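Local coordinates for novel protein similar to vertebrate potassium voltage-gated channel, subfamily H (Eag-related) family (Danio rerio, PDB 3UKT) that probably forms the pore of a voltage-gated potassium channel, and is represented here by a cytoplasmic piece that carries its cyclic nucleotide-binding-type domain, at residues I98-C103 with D169-S174; L109-D114 with N159-A164; T134-L139 with L200-R205. All blocks are in the same frame, centred on the assembly; numbering follows the deposited sequence.

In the fold
From the N terminus, the helical region comes first and then strand 99-103, which opens contact 1. The first segment of contact 2 follows at 109-114, and that of contact 3 at 134-139. The chain then returns: 159-164 closes contact 2, and 169-174 closes contact 1 around it, so contact 2 nests within contact 1. After two helices, 200-205 closes contact 3, which crosses both others. Contact 1 pairs strands at one margin of the five-stranded sheet. Contact 2 pairs strands of the four-stranded sheet. Contact 3 brings the last strand of the first sheet against an outer strand of the second. Contacts 2 and 3 touch directly through Asn159, Tyr202 and Leu204.

Contact 1: I98-C103 with D169-S174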
loop_
_atom_site.group_PDB
_atom_site.type_symbol
_atom_site.label_atom_id
_atom_site.label_comp_id
_atom_site.label_asym_id
_atom_site.label_seq_id
_atom_site.Cartn_x
_atom_site.Cartn_y
_atom_site.Cartn_z
ATOM N N ILE A 98 -4.946 12.531 -1.953
ATOM C CA ILE A 98 -4.859 13.004 -0.569
ATOM C C ILE A 98 -5.619 12.098 0.386
ATOM O O ILE A 98 -6.807 11.849 0.214
ATOM C CB ILE A 98 -5.412 14.420 -0.448
ATOM C CG1 ILE A 98 -4.492 15.385 -1.202
ATOM C CG2 ILE A 98 -5.574 14.825 1.047
ATOM C CD1 ILE A 98 -5.077 16.780 -1.403
ATOM N N LYS A 99 -4.923 11.605 1.399
ATOM C CA LYS A 99 -5.551 10.837 2.466
ATOM C C LYS A 99 -5.692 11.688 3.736
ATOM O O LYS A 99 -5.145 12.806 3.829
ATOM C CB LYS A 99 -4.672 9.634 2.812
ATOM C CG LYS A 99 -4.276 8.745 1.656
ATOM C CD LYS A 99 -5.465 8.014 1.120
ATOM C CE LYS A 99 -5.017 6.948 0.135
ATOM N NZ LYS A 99 -6.240 6.176 -0.267
ATOM N N THR A 100 -6.374 11.128 4.737
ATOM C CA THR A 100 -6.493 11.765 6.057
ATOM C C THR A 100 -6.286 10.774 7.232
ATOM O O THR A 100 -6.458 9.568 7.077
ATOM C CB THR A 100 -7.885 12.418 6.231
ATOM O OG1 THR A 100 -8.873 11.392 6.163
ATOM C CG2 THR A 100 -8.173 13.412 5.120
ATOM N N SER A 101 -5.922 11.301 8.400
ATOM C CA SER A 101 -5.940 10.539 9.641
ATOM C C SER A 101 -6.107 11.475 10.838
ATOM O O SER A 101 -5.584 12.598 10.834
ATOM C CB SER A 101 -4.642 9.748 9.811
ATOM O OG SER A 101 -4.726 8.862 10.922
ATOM N N PHE A 102 -6.840 11.007 11.848
ATOM C CA PHE A 102 -6.890 11.655 13.144
ATOM C C PHE A 102 -5.691 11.185 13.936
ATOM O O PHE A 102 -5.225 10.076 13.742
ATOM C CB PHE A 102 -8.151 11.266 13.922
ATOM C CG PHE A 102 -9.411 11.870 13.386
ATOM C CD1 PHE A 102 -10.628 11.598 13.985
ATOM C CD2 PHE A 102 -9.387 12.716 12.285
ATOM C CE1 PHE A 102 -11.805 12.155 13.493
ATOM C CE2 PHE A 102 -10.554 13.283 11.795
ATOM C CZ PHE A 102 -11.767 13.000 12.396
ATOM N N CYS A 103 -5.204 12.043 14.823
ATOM C CA CYS A 103 -4.153 11.700 15.758
ATOM C C CYS A 103 -4.578 12.081 17.148
ATOM O O CYS A 103 -5.162 13.135 17.363
ATOM C CB CYS A 103 -2.884 12.469 15.445
ATOM S SG CYS A 103 -1.984 11.736 14.138
ATOM N N ASP A 169 -6.284 16.397 13.233
ATOM C CA ASP A 169 -6.716 15.881 11.943
ATOM C C ASP A 169 -5.689 16.306 10.887
ATOM O O ASP A 169 -5.345 17.487 10.769
ATOM C CB ASP A 169 -8.117 16.376 11.596
ATOM C CG ASP A 169 -8.740 15.589 10.452
ATOM O OD1 ASP A 169 -8.381 14.396 10.250
ATOM O OD2 ASP A 169 -9.591 16.164 9.741
ATOM N N LEU A 170 -5.177 15.327 10.148
ATOM C CA LEU A 170 -4.095 15.558 9.199
ATOM C C LEU A 170 -4.526 15.129 7.829
ATOM O O LEU A 170 -5.310 14.175 7.690
ATOM C CB LEU A 170 -2.881 14.715 9.565
ATOM C CG LEU A 170 -2.399 14.876 11.008
ATOM C CD1 LEU A 170 -1.787 13.582 11.491
ATOM C CD2 LEU A 170 -1.413 16.007 11.112
ATOM N N GLN A 171 -4.015 15.821 6.813
ATOM C CA GLN A 171 -4.104 15.331 5.445
ATOM C C GLN A 171 -2.709 15.032 4.983
ATOM O O GLN A 171 -1.750 15.612 5.493
ATOM C CB GLN A 171 -4.719 16.387 4.523
ATOM C CG GLN A 171 -6.213 16.431 4.586
ATOM C CD GLN A 171 -6.777 17.664 3.919
ATOM O OE1 GLN A 171 -6.094 18.342 3.133
ATOM N NE2 GLN A 171 -8.022 17.991 4.258
ATOM N N TYR A 172 -2.577 14.139 4.017
ATOM C CA TYR A 172 -1.261 13.876 3.469
ATOM C C TYR A 172 -1.305 13.310 2.058
ATOM O O TYR A 172 -2.356 12.874 1.571
ATOM C CB TYR A 172 -0.494 12.942 4.385
ATOM C CG TYR A 172 -1.063 11.532 4.483
ATOM C CD1 TYR A 172 -0.693 10.527 3.572
ATOM C CD2 TYR A 172 -1.933 11.195 5.516
ATOM C CE1 TYR A 172 -1.217 9.238 3.685
ATOM C CE2 TYR A 172 -2.468 9.928 5.631
ATOM C CZ TYR A 172 -2.106 8.952 4.742
ATOM O OH TYR A 172 -2.672 7.698 4.919
ATOM N N ILE A 173 -0.148 13.314 1.413
ATOM C CA ILE A 173 0.044 12.687 0.098
ATOM C C ILE A 173 1.356 11.942 0.186
ATOM O O ILE A 173 2.363 12.506 0.607
ATOM C CB ILE A 173 0.230 13.765 -0.999
ATOM C CG1 ILE A 173 -0.878 14.811 -0.918
ATOM C CG2 ILE A 173 0.314 13.134 -2.370
ATOM C CD1 ILE A 173 -1.148 15.547 -2.255
ATOM N N SER A 174 1.368 10.667 -0.172
ATOM C CA SER A 174 2.621 9.928 -0.099
ATOM C C SER A 174 3.574 10.548 -1.090
ATOM O O SER A 174 3.136 11.096 -2.102
ATOM C CB SER A 174 2.404 8.463 -0.452
ATOM O OG SER A 174 1.932 8.352 -1.771
HETATM O O HOH W 1 -5.042 7.453 5.662
#
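Lys99 lies across one face of the Tyr172 ring. Its CB makes a CH-pi contact 3.6 Å from the ring centroid, offset toward the rim that carries the hydroxyl. CG continues over the same end and comes 3.7 Å from Tyr172 CE1. The ring reaches this place because its CG sits between the backbone N and the carbonyl carbon (chi1 67°), which swings it over the neighbouring strand. The lysine chain then bends at chi2 and leads away. Its NZ ends in a salt bridge with Asp53. Tyr172 OH accepts from the backbone N of Asp53, so both side chains of the pair end on one loop residue. A water bonded to Thr100 O also lies by this hydroxyl, but at an unusually short distance, so that second link is doubtful.

The backbone beneath is an antiparallel strand pair of the cyclic nucleotide-binding domain, a beta roll. Strand 99-103 is the outermost strand of the five-stranded sheet within this chain, and 169-174 is its neighbour. Lys99 with Tyr172 and Ser101 with Leu170 are the hydrogen-bonded pairs. The bonds run from Lys99 N to Tyr172 O (2.9 Å) and from Leu170 N to Ser101 O (2.8 Å), each with its reverse partner.

On the sheet face opposite Lys99 and Tyr172, Thr100 and Gln171 form a non-hydrogen-bonded pair. Their side chains lie side by side and point the same way, with Thr100 CG2 3.6 Å from Gln171 CG. The Gln171 amide goes on to Glu76 and the backbone N of Leu77. At one end of the pairing Ile98 CG1 packs 3.5 Å from Ile173 CD1, the two chains crossing at a slant. At the other end Cys103 SG presses on Leu170 CD1.

Contact 2: L109-D114 with N159-A164; sequences LIRQGD and NANVKA
Gln112 stretches along the backbone of Asn159 and Ala160. Its CG is anti to the backbone N (chi1 -176°) and the chain stays extended beyond it, which lays the side chain against the opposite segment. CB comes first, 3.6 Å from Ala160 C and equally close to Asn161 OD1. CG lies 3.7 Å from Ala160 CA. CD then reaches 3.6 Å from Asn159 O. At the tip OE1 sits near Ala160 CA and also makes a weak hydrogen bond to Asp132 N, while NE2 lies on the Asn159 side, too far from Asn159 O to bond with it (4.0 Å).

The backbone N of Gln112 is held by Asn161. It donates to Asn161 OD1 at 2.8 Å, nearly straight at 167°, but it comes from above the plane of the amide. The two side chains cross at about a right angle. Asn161 ND2 is used elsewhere, on Leu130 O.

Further along, Leu109 and Ile110 both face Val162 in a classic beta bulge. Val162 O accepts from two backbone donors, Leu109 N at 2.6 Å and Ile110 N at 3.1 Å. The second donor lies on a lone pair. Val162 N returns a bond to Ile110 O. Leu109 CD2 and Val162 CG1 pack 3.8 Å apart, the side chains running the same way. Beyond Ile110 the chain reverses in a type II turn from Arg111 to Asp114, with Gly113 at positive phi.

The contact lies in the beta roll of the cyclic nucleotide-binding domain. Strand 161-164 runs between strand 108-110 and strand 127-131 in an antiparallel sheet. Leu109 and Val162 both pack on Met127, and Leu109 and Ile110 reach across to Tyr120 of strand 118-122.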
loop_
_atom_site.group_PDB
_atom_site.type_symbol
_atom_site.label_atom_id
_atom_site.label_comp_id
_atom_site.label_asym_id
_atom_site.label_seq_id
_atom_site.Cartn_x
_atom_site.Cartn_y
_atom_site.Cartn_z
ATOM N N LEU A 109 3.396 11.152 14.882
ATOM C CA LEU A 109 3.217 11.318 13.439
ATOM C C LEU A 109 4.465 10.776 12.730
ATOM O O LEU A 109 4.374 9.923 11.852
ATOM C CB LEU A 109 2.940 12.788 13.071
ATOM C CG LEU A 109 3.102 13.199 11.597
ATOM C CD1 LEU A 109 2.194 12.410 10.664
ATOM C CD2 LEU A 109 2.851 14.688 11.408
ATOM N N ILE A 110 5.632 11.230 13.171
ATOM C CA ILE A 110 6.896 10.819 12.594
ATOM C C ILE A 110 7.902 10.487 13.692
ATOM O O ILE A 110 8.016 11.218 14.670
ATOM C CB ILE A 110 7.495 11.961 11.775
ATOM C CG1 ILE A 110 6.768 12.099 10.438
ATOM C CG2 ILE A 110 8.993 11.739 11.563
ATOM C CD1 ILE A 110 6.755 13.536 9.892
ATOM N N ARG A 111 8.636 9.393 13.530
ATOM C CA ARG A 111 9.696 9.071 14.473
ATOM C C ARG A 111 11.047 9.435 13.892
ATOM O O ARG A 111 11.328 9.146 12.729
ATOM C CB ARG A 111 9.655 7.599 14.892
ATOM C CG ARG A 111 8.483 7.268 15.807
ATOM C CD ARG A 111 8.594 5.870 16.401
ATOM N NE ARG A 111 7.329 5.430 16.992
ATOM C CZ ARG A 111 7.059 5.492 18.288
ATOM N NH1 ARG A 111 7.978 5.965 19.122
ATOM N NH2 ARG A 111 5.885 5.072 18.751
ATOM N N GLN A 112 11.873 10.076 14.712
ATOM C CA GLN A 112 13.163 10.601 14.264
ATOM C C GLN A 112 14.035 9.534 13.630
ATOM O O GLN A 112 14.184 8.435 14.169
ATOM C CB GLN A 112 13.909 11.281 15.420
ATOM C CG GLN A 112 15.227 11.939 15.016
ATOM C CD GLN A 112 15.851 12.739 16.155
ATOM O OE1 GLN A 112 15.144 13.360 16.949
ATOM N NE2 GLN A 112 17.177 12.713 16.245
ATOM N N GLY A 113 14.599 9.866 12.470
ATOM C CA GLY A 113 15.538 8.989 11.798
ATOM C C GLY A 113 14.865 8.015 10.858
ATOM O O GLY A 113 15.531 7.212 10.216
ATOM N N ASP A 114 13.540 8.079 10.787
ATOM C CA ASP A 114 12.791 7.220 9.882
ATOM C C ASP A 114 12.735 7.859 8.510
ATOM O O ASP A 114 12.901 9.070 8.378
ATOM C CB ASP A 114 11.368 6.968 10.389
ATOM C CG ASP A 114 11.312 5.909 11.482
ATOM O OD1 ASP A 114 12.359 5.280 11.777
ATOM O OD2 ASP A 114 10.211 5.695 12.041
ATOM N N ASN A 159 14.725 14.265 10.615
ATOM C CA ASN A 159 15.633 14.771 11.621
ATOM C C ASN A 159 14.985 15.023 12.982
ATOM O O ASN A 159 15.639 15.514 13.896
ATOM C CB ASN A 159 16.327 16.033 11.108
ATOM C CG ASN A 159 15.366 17.170 10.881
ATOM O OD1 ASN A 159 14.330 17.256 11.543
ATOM N ND2 ASN A 159 15.697 18.052 9.949
ATOM N N ALA A 160 13.711 14.694 13.131
ATOM C CA ALA A 160 13.061 14.842 14.436
ATOM C C ALA A 160 11.794 14.016 14.562
ATOM O O ALA A 160 11.304 13.431 13.588
ATOM C CB ALA A 160 12.738 16.295 14.718
ATOM N N ASN A 161 11.270 13.988 15.781
ATOM C CA ASN A 161 9.965 13.418 16.063
ATOM C C ASN A 161 8.871 14.462 15.909
ATOM O O ASN A 161 9.088 15.641 16.172
ATOM C CB ASN A 161 9.935 12.891 17.493
ATOM C CG ASN A 161 10.977 11.829 17.738
ATOM O OD1 ASN A 161 10.856 10.700 17.252
ATOM N ND2 ASN A 161 12.018 12.181 18.491
ATOM N N VAL A 162 7.690 14.028 15.486
ATOM C CA VAL A 162 6.518 14.890 15.482
ATOM C C VAL A 162 5.402 14.105 16.126
ATOM O O VAL A 162 5.094 12.985 15.687
ATOM C CB VAL A 162 6.092 15.276 14.077
ATOM C CG1 VAL A 162 4.906 16.211 14.153
ATOM C CG2 VAL A 162 7.258 15.926 13.341
ATOM N N LYS A 163 4.830 14.680 17.181
ATOM C CA LYS A 163 3.814 14.022 17.996
ATOM C C LYS A 163 2.634 14.929 18.167
ATOM O O LYS A 163 2.800 16.127 18.336
ATOM C CB LYS A 163 4.336 13.755 19.401
ATOM C CG LYS A 163 5.659 13.064 19.483
ATOM C CD LYS A 163 6.096 12.939 20.939
ATOM C CE LYS A 163 5.020 12.322 21.806
ATOM N NZ LYS A 163 5.540 12.036 23.178
ATOM N N ALA A 164 1.440 14.359 18.161
ATOM C CA ALA A 164 0.241 15.136 18.426
ATOM C C ALA A 164 0.254 15.650 19.870
ATOM O O ALA A 164 0.517 14.893 20.806
ATOM C CB ALA A 164 -0.998 14.282 18.186
#

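Contact 3: T134-L139 with L200-R205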
loop_
_atom_site.group_PDB
_atom_site.type_symbol
_atom_site.label_atom_id
_atom_site.label_comp_id
_atom_site.label_asym_id
_atom_site.label_seq_id
_atom_site.Cartn_x
_atom_site.Cartn_y
_atom_site.Cartn_z
ATOM N N THR A 134 13.870 17.582 23.064
ATOM C CA THR A 134 13.954 19.029 22.961
ATOM C C THR A 134 12.966 19.582 21.934
ATOM O O THR A 134 13.090 19.325 20.737
ATOM C CB THR A 134 15.370 19.450 22.566
ATOM O OG1 THR A 134 16.295 18.956 23.545
ATOM C CG2 THR A 134 15.475 20.967 22.467
ATOM N N VAL A 135 11.990 20.347 22.412
ATOM C CA VAL A 135 10.976 20.939 21.546
ATOM C C VAL A 135 11.535 21.994 20.599
ATOM O O VAL A 135 11.802 23.126 20.999
ATOM C CB VAL A 135 9.863 21.602 22.364
ATOM C CG1 VAL A 135 9.020 22.495 21.465
ATOM C CG2 VAL A 135 9.013 20.546 23.073
ATOM N N LEU A 136 11.689 21.626 19.335
ATOM C CA LEU A 136 12.143 22.569 18.329
ATOM C C LEU A 136 11.025 23.484 17.847
ATOM O O LEU A 136 11.289 24.581 17.357
ATOM C CB LEU A 136 12.716 21.820 17.129
ATOM C CG LEU A 136 13.695 20.692 17.456
ATOM C CD1 LEU A 136 14.284 20.110 16.174
ATOM C CD2 LEU A 136 14.797 21.181 18.391
ATOM N N ALA A 137 9.779 23.034 17.976
ATOM C CA ALA A 137 8.667 23.714 17.314
ATOM C C ALA A 137 7.296 23.208 17.723
ATOM O O ALA A 137 7.141 22.056 18.121
ATOM C CB ALA A 137 8.810 23.598 15.789
ATOM N N ILE A 138 6.305 24.086 17.589
ATOM C CA ILE A 138 4.911 23.746 17.779
ATOM C C ILE A 138 4.170 24.028 16.475
ATOM O O ILE A 138 4.252 25.126 15.931
ATOM C CB ILE A 138 4.277 24.607 18.870
ATOM C CG1 ILE A 138 5.054 24.467 20.178
ATOM C CG2 ILE A 138 2.816 24.237 19.060
ATOM C CD1 ILE A 138 4.759 23.204 20.938
ATOM N N LEU A 139 3.439 23.034 15.982
ATOM C CA LEU A 139 2.691 23.180 14.744
ATOM C C LEU A 139 1.191 23.229 15.013
ATOM O O LEU A 139 0.684 22.572 15.931
ATOM C CB LEU A 139 3.006 22.014 13.795
ATOM C CG LEU A 139 4.494 21.753 13.566
ATOM C CD1 LEU A 139 4.727 20.467 12.794
ATOM C CD2 LEU A 139 5.152 22.934 12.869
ATOM N N LEU A 200 6.870 25.336 3.493
ATOM C CA LEU A 200 7.195 24.281 4.449
ATOM C C LEU A 200 7.332 24.871 5.855
ATOM O O LEU A 200 8.279 25.604 6.141
ATOM C CB LEU A 200 8.502 23.605 4.038
ATOM C CG LEU A 200 8.778 22.145 4.392
ATOM C CD1 LEU A 200 7.632 21.248 3.958
ATOM C CD2 LEU A 200 10.069 21.715 3.721
ATOM N N THR A 201 6.377 24.566 6.729
ATOM C CA THR A 201 6.423 25.098 8.078
ATOM C C THR A 201 7.609 24.535 8.838
ATOM O O THR A 201 8.223 25.227 9.645
ATOM C CB THR A 201 5.147 24.792 8.869
ATOM O OG1 THR A 201 3.993 25.215 8.120
ATOM C CG2 THR A 201 5.192 25.512 10.235
ATOM N N TYR A 202 7.932 23.274 8.583
ATOM C CA TYR A 202 9.120 22.660 9.195
ATOM C C TYR A 202 9.753 21.610 8.295
ATOM O O TYR A 202 9.059 20.791 7.680
ATOM C CB TYR A 202 8.808 22.047 10.568
ATOM C CG TYR A 202 9.994 21.341 11.192
ATOM C CD1 TYR A 202 10.792 21.983 12.136
ATOM C CD2 TYR A 202 10.320 20.034 10.831
ATOM C CE1 TYR A 202 11.882 21.340 12.704
ATOM C CE2 TYR A 202 11.402 19.384 11.396
ATOM C CZ TYR A 202 12.180 20.042 12.332
ATOM O OH TYR A 202 13.259 19.405 12.898
ATOM N N ASN A 203 11.078 21.630 8.240
ATOM C CA ASN A 203 11.804 20.763 7.317
ATOM C C ASN A 203 12.424 19.577 8.039
ATOM O O ASN A 203 13.244 19.748 8.935
ATOM C CB ASN A 203 12.876 21.548 6.552
ATOM C CG ASN A 203 13.434 20.766 5.374
ATOM O OD1 ASN A 203 13.255 19.556 5.283
ATOM N ND2 ASN A 203 14.113 21.458 4.467
ATOM N N LEU A 204 12.026 18.373 7.646
ATOM C CA LEU A 204 12.483 17.178 8.342
ATOM C C LEU A 204 13.757 16.612 7.759
ATOM O O LEU A 204 14.328 15.669 8.309
ATOM C CB LEU A 204 11.390 16.116 8.326
ATOM C CG LEU A 204 10.358 16.340 9.428
ATOM C CD1 LEU A 204 8.978 15.973 8.959
ATOM C CD2 LEU A 204 10.749 15.567 10.689
ATOM N N ARG A 205 14.203 17.183 6.645
ATOM C CA ARG A 205 15.376 16.659 5.961
ATOM C C ARG A 205 16.639 16.830 6.797
ATOM O O ARG A 205 17.136 17.945 6.976
ATOM C CB ARG A 205 15.571 17.292 4.582
ATOM C CG ARG A 205 16.663 16.602 3.764
ATOM C CD ARG A 205 16.635 17.001 2.295
ATOM N NE ARG A 205 16.913 18.419 2.123
ATOM C CZ ARG A 205 18.081 18.909 1.719
ATOM N NH1 ARG A 205 19.085 18.087 1.432
ATOM N NH2 ARG A 205 18.245 20.220 1.596
#
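The Tyr202 ring is met by Leu136 and Ala137 at a slant, neither squarely over a face nor at an edge. Its edge, in the ring plane, is taken by Leu204 CG of its own segment. This arrangement belongs to the cyclic nucleotide-binding domain of a KCNH channel. Strand 202-203 follows the last helix and pairs with strand 144-146. In such channels the corresponding short strand fills the pocket that holds the nucleotide in related domains, and the placement here is consistent with that.

The touching is mainly apolar and sparse. Leu136 CD1 comes 3.5 Å from Tyr202 OH, at the far end of the ring. Ala137 CB lies 4.5 Å from Tyr202 CD1. With CG anti to the backbone N (chi1 177°), the ring extends toward strand 134-139, and its hydroxyl hydrogen-bonds Asn159 OD1. Leu136 and Ala137 share one backbone partner, Val129, in a classic beta bulge, and both point at the tyrosine.

Two residues on from Ala137, Leu139 meets the start of the other segment. Its CD2 packs 3.7 Å from Thr201 CG2, the two chains sliding past each other in opposite directions. The hydroxyl of Thr201 is bonded to Leu144 N. Past the ring the chain is shaped by an Asx turn, in which Asn203 OD1 accepts from Arg205 N at 2.9 Å, with the donor above the amide plane.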